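Local coordinates for protein 4-methyl-5(B-hydroxyethyl)-thiazole monophosphate biosynthesis enzyme (Vibrio cholerae O1 biovar El Tor, PDB 3OT1) that is of unknown function but belongs to the DJ-1/PfpI family and may take part in making the thiazole unit of thiamine, at residues 167-170 with 171-175; 193-196 with 197-201. All coordinates share one frame; numbering follows the deposited sequence.

Contact 1. Residues 167-170 with 171-175; sequences LEFA and LAMIA
With CG anti to the backbone N (chi1 -175°) in Leu167, and beside it (chi1 -69°) in Leu171, these two leucines one helical turn apart lie side by side and point the same way, their CD1 methyls 3.8 Å from each other. They belong to helix 166-178 of the DJ-1/PfpI fold, and the pair illustrates how residues i and i+4 of an alpha-helix come to lie on the same side and pack against each other there. On that side Leu171 goes on to meet Val186 and Ala187 of helix 180-187, and Leu167 also packs against the backbone of the second subunit. Another side of the same helix carries Phe169 and the selenomethionine Met173. The selenium of Met173 stands 4.7 Å from the centroid of the Phe169 ring, 26° off the ring normal: an oblique Met-aromatic contact whose nearest ring atom is CE2. Both residues reach Leu158 of strand 157-160, so this side of the helix lies on the central sheet. Ala170 touches Thr31 of helix 22-34 with its methyl group, and Ile174 meets the same threonine. Four consecutive i to i+4 backbone bonds hold the turns together, from Leu171 N to Leu167 O at 2.9 Å through to Ile174 N to Ala170 O at 3.1 Å. The side chain of Leu171 runs past the oxygen to which its own N-H is bonded: Leu171 CG is 3.3 Å from Leu167 O.

Contact 2. Residues 193-196 with 197-201; sequences HPQQ and LTELS
A capping box opens helix 194-201, and it shows how side chains can serve amides at a helix start. His193, the N-cap residue, turns its ring back so that ND1 accepts the N-H of Gln195, the second residue after it, at 3.0 Å, the partner lying 17° out of the ring plane. The backbone N of His193 itself donates to Gln196 OE1 at 2.9 Å, in the carbonyl plane and on a lone pair. The other end of that amide, NE2, is engaged by Glu168, so Gln196 is gripped at both polar atoms. Pro194 lays its CD over one face of the imidazole, offset toward the rim.

One turn on, Gln195 and Glu199 meet through solvent. The bend of the Gln195 chain at chi2 (-67°) helps bring OE1 over to the Glu199 side, and its amide plane stands 83° from the Glu199 carboxylate. Gln195 OE1 and Glu199 OE2, both acceptors and 4.0 Å apart, are joined by two waters, each donating to both. Glu199 CG passes 3.2 Å from Gln195 O, the acceptor for its own backbone N-H. On another side, Leu197 and Leu200 rest on Ala187 of helix 180-187, while His193 to Gln196 pack against polar and basic side chains of the second subunit. With ND1 taking the N-H of the second residue and Gln196 OE1 that of the N-cap, the arrangement is a helix N-terminal capping box.

How the contacts relate
Read from the N terminus, contact 1 comes first, as two turns of helix 166-178, and contact 2 follows as helix 194-201 with its N-cap; each is a local closure along its own helix, and the two are in series, neither crossing nor nesting. Their centres lie 11 Å apart. Between them the chain runs through helix 180-187, which packs on both. The direct joint is polar at one end, where Gln196 NE2 and Glu168 OE2 are 2.9 Å apart, a probable hydrogen bond; the same Glu168 OE2 also forms a salt bridge with Arg148. Farther along, Leu200 CD1 packs against Leu171 O. Contact 1 thus sits by the central sheet, with contact 2 on its outer side.

Contact 1. Residues 167-170 with 171-175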
loop_
_atom_site.group_PDB
_atom_site.type_symbol
_atom_site.label_atom_id
_atom_site.label_comp_id
_atom_site.label_asym_id
_atom_site.label_seq_id
_atom_site.Cartn_x
_atom_site.Cartn_y
_atom_site.Cartn_z
ATOM N N LEU A 167 6.471 3.097 1.686
ATOM C CA LEU A 167 6.111 4.119 2.648
ATOM C C LEU A 167 7.317 5.022 2.975
ATOM O O LEU A 167 7.218 6.252 2.997
ATOM C CB LEU A 167 5.555 3.434 3.873
ATOM C CG LEU A 167 5.010 4.313 4.967
ATOM C CD1 LEU A 167 4.112 5.382 4.410
ATOM C CD2 LEU A 167 4.277 3.453 6.008
ATOM N N GLU A 168 8.475 4.403 3.217
ATOM C CA GLU A 168 9.706 5.144 3.464
ATOM C C GLU A 168 10.020 6.074 2.298
ATOM O O GLU A 168 10.403 7.223 2.500
ATOM C CB GLU A 168 10.870 4.166 3.656
ATOM C CG GLU A 168 10.785 3.363 4.928
ATOM C CD GLU A 168 11.565 2.071 4.816
ATOM O OE1 GLU A 168 12.795 2.118 4.910
ATOM O OE2 GLU A 168 10.950 1.007 4.605
ATOM N N PHE A 169 9.842 5.592 1.086
ATOM C CA PHE A 169 10.081 6.352 -0.143
ATOM C C PHE A 169 9.137 7.544 -0.246
ATOM O O PHE A 169 9.573 8.671 -0.538
ATOM C CB PHE A 169 9.902 5.364 -1.303
ATOM C CG PHE A 169 9.786 5.950 -2.689
ATOM C CD1 PHE A 169 10.890 6.440 -3.366
ATOM C CD2 PHE A 169 8.594 5.871 -3.376
ATOM C CE1 PHE A 169 10.787 6.834 -4.664
ATOM C CE2 PHE A 169 8.485 6.297 -4.676
ATOM C CZ PHE A 169 9.589 6.788 -5.318
ATOM N N ALA A 170 7.831 7.317 -0.088
ATOM C CA ALA A 170 6.859 8.394 -0.182
ATOM C C ALA A 170 7.100 9.469 0.898
ATOM O O ALA A 170 6.990 10.664 0.616
ATOM C CB ALA A 170 5.452 7.848 -0.125
ATOM N N LEU A 171 7.426 9.045 2.108
ATOM C CA LEU A 171 7.729 9.986 3.179
ATOM C C LEU A 171 8.999 10.780 2.877
ATOM O O LEU A 171 9.048 11.980 3.169
ATOM C CB LEU A 171 7.818 9.260 4.511
ATOM C CG LEU A 171 6.464 8.728 5.012
ATOM C CD1 LEU A 171 6.675 7.671 6.102
ATOM C CD2 LEU A 171 5.516 9.837 5.458
ATOM N N ALA A 172 10.005 10.143 2.286
ATOM C CA ALA A 172 11.215 10.861 1.869
ATOM C C ALA A 172 10.885 11.898 0.798
ATOM O O ALA A 172 11.442 12.997 0.803
ATOM C CB ALA A 172 12.244 9.875 1.333
HETATM N N MSE A 173 9.982 11.563 -0.119
HETATM C CA MSE A 173 9.528 12.540 -1.104
HETATM C C MSE A 173 8.940 13.769 -0.430
HETATM O O MSE A 173 9.248 14.895 -0.803
HETATM C CB MSE A 173 8.460 11.960 -2.028
HETATM C CG MSE A 173 8.893 10.976 -3.078
HETATM SE SE MSE A 173 7.465 10.484 -4.261
HETATM C CE MSE A 173 7.339 12.016 -4.773
ATOM N N ILE A 174 8.091 13.557 0.555
ATOM C CA ILE A 174 7.525 14.675 1.307
ATOM C C ILE A 174 8.617 15.499 1.971
ATOM O O ILE A 174 8.590 16.740 1.917
ATOM C CB ILE A 174 6.501 14.199 2.347
ATOM C CG1 ILE A 174 5.284 13.562 1.672
ATOM C CG2 ILE A 174 6.032 15.363 3.233
ATOM C CD1 ILE A 174 4.493 12.632 2.613
ATOM N N ALA A 175 9.565 14.825 2.613
ATOM C CA ALA A 175 10.654 15.531 3.285
ATOM C C ALA A 175 11.411 16.424 2.289
ATOM O O ALA A 175 11.717 17.589 2.613
ATOM C CB ALA A 175 11.578 14.562 3.977
#

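Contact 2. Residues 193-196 with 197-201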
loop_
_atom_site.group_PDB
_atom_site.type_symbol
_atom_site.label_atom_id
_atom_site.label_comp_id
_atom_site.label_asym_id
_atom_site.label_seq_id
_atom_site.Cartn_x
_atom_site.Cartn_y
_atom_site.Cartn_z
ATOM N N HIS A 193 7.346 1.034 11.514
ATOM C CA HIS A 193 8.243 0.374 12.412
ATOM C C HIS A 193 9.128 1.479 13.002
ATOM O O HIS A 193 9.514 2.419 12.303
ATOM C CB HIS A 193 9.099 -0.678 11.679
ATOM C CG HIS A 193 9.958 -1.484 12.602
ATOM N ND1 HIS A 193 11.140 -1.005 13.117
ATOM C CD2 HIS A 193 9.764 -2.701 13.161
ATOM C CE1 HIS A 193 11.646 -1.899 13.947
ATOM N NE2 HIS A 193 10.835 -2.946 13.982
ATOM N N PRO A 194 9.486 1.387 14.287
ATOM C CA PRO A 194 10.329 2.406 14.907
ATOM C C PRO A 194 11.596 2.769 14.114
ATOM O O PRO A 194 11.939 3.971 14.064
ATOM C CB PRO A 194 10.671 1.771 16.247
ATOM C CG PRO A 194 9.398 1.066 16.574
ATOM C CD PRO A 194 9.003 0.418 15.288
ATOM N N GLN A 195 12.212 1.788 13.447
ATOM C CA GLN A 195 13.398 2.045 12.650
ATOM C C GLN A 195 13.087 2.909 11.448
ATOM O O GLN A 195 13.884 3.790 11.080
ATOM C CB GLN A 195 14.072 0.738 12.192
ATOM C CG GLN A 195 14.870 0.043 13.291
ATOM C CD GLN A 195 16.084 0.870 13.698
ATOM O OE1 GLN A 195 16.978 1.109 12.884
ATOM N NE2 GLN A 195 16.115 1.347 14.938
ATOM N N GLN A 196 11.941 2.645 10.811
ATOM C CA GLN A 196 11.508 3.457 9.674
ATOM C C GLN A 196 11.335 4.917 10.120
ATOM O O GLN A 196 11.707 5.867 9.430
ATOM C CB GLN A 196 10.262 2.875 9.027
ATOM C CG GLN A 196 10.488 1.474 8.397
ATOM C CD GLN A 196 9.180 0.799 7.993
ATOM O OE1 GLN A 196 8.206 0.809 8.741
ATOM N NE2 GLN A 196 9.144 0.221 6.772
ATOM N N LEU A 197 10.679 5.115 11.241
ATOM C CA LEU A 197 10.419 6.480 11.699
ATOM C C LEU A 197 11.700 7.252 12.025
ATOM O O LEU A 197 11.875 8.415 11.634
ATOM C CB LEU A 197 9.452 6.471 12.894
ATOM C CG LEU A 197 8.977 7.848 13.367
ATOM C CD1 LEU A 197 8.134 8.553 12.300
ATOM C CD2 LEU A 197 8.153 7.748 14.639
ATOM N N THR A 198 12.626 6.594 12.718
ATOM C CA THR A 198 13.919 7.200 13.019
ATOM C C THR A 198 14.691 7.643 11.779
ATOM O O THR A 198 15.275 8.735 11.726
ATOM C CB THR A 198 14.738 6.200 13.826
ATOM O OG1 THR A 198 14.111 6.037 15.099
ATOM C CG2 THR A 198 16.152 6.657 14.002
ATOM N N GLU A 199 14.658 6.814 10.761
ATOM C CA GLU A 199 15.390 7.099 9.549
ATOM C C GLU A 199 14.745 8.214 8.745
ATOM O O GLU A 199 15.437 8.969 8.083
ATOM C CB GLU A 199 15.550 5.825 8.749
ATOM C CG GLU A 199 16.471 4.875 9.483
ATOM C CD GLU A 199 16.774 3.615 8.741
ATOM O OE1 GLU A 199 16.261 3.374 7.612
ATOM O OE2 GLU A 199 17.528 2.833 9.327
ATOM N N LEU A 200 13.430 8.349 8.807
ATOM C CA LEU A 200 12.783 9.484 8.188
ATOM C C LEU A 200 13.208 10.781 8.876
ATOM O O LEU A 200 13.575 11.756 8.210
ATOM C CB LEU A 200 11.279 9.355 8.276
ATOM C CG LEU A 200 10.607 10.645 7.785
ATOM C CD1 LEU A 200 10.824 10.824 6.275
ATOM C CD2 LEU A 200 9.203 10.594 8.184
ATOM N N SER A 201 13.182 10.794 10.206
ATOM C CA SER A 201 13.498 12.013 10.943
ATOM C C SER A 201 14.928 12.462 10.676
ATOM O O SER A 201 15.221 13.657 10.689
ATOM C CB SER A 201 13.223 11.814 12.430
ATOM O OG SER A 201 11.826 11.693 12.616
HETATM O O HOH W 1 17.149 0.344 10.140
HETATM O O HOH W 2 17.991 3.321 12.057
#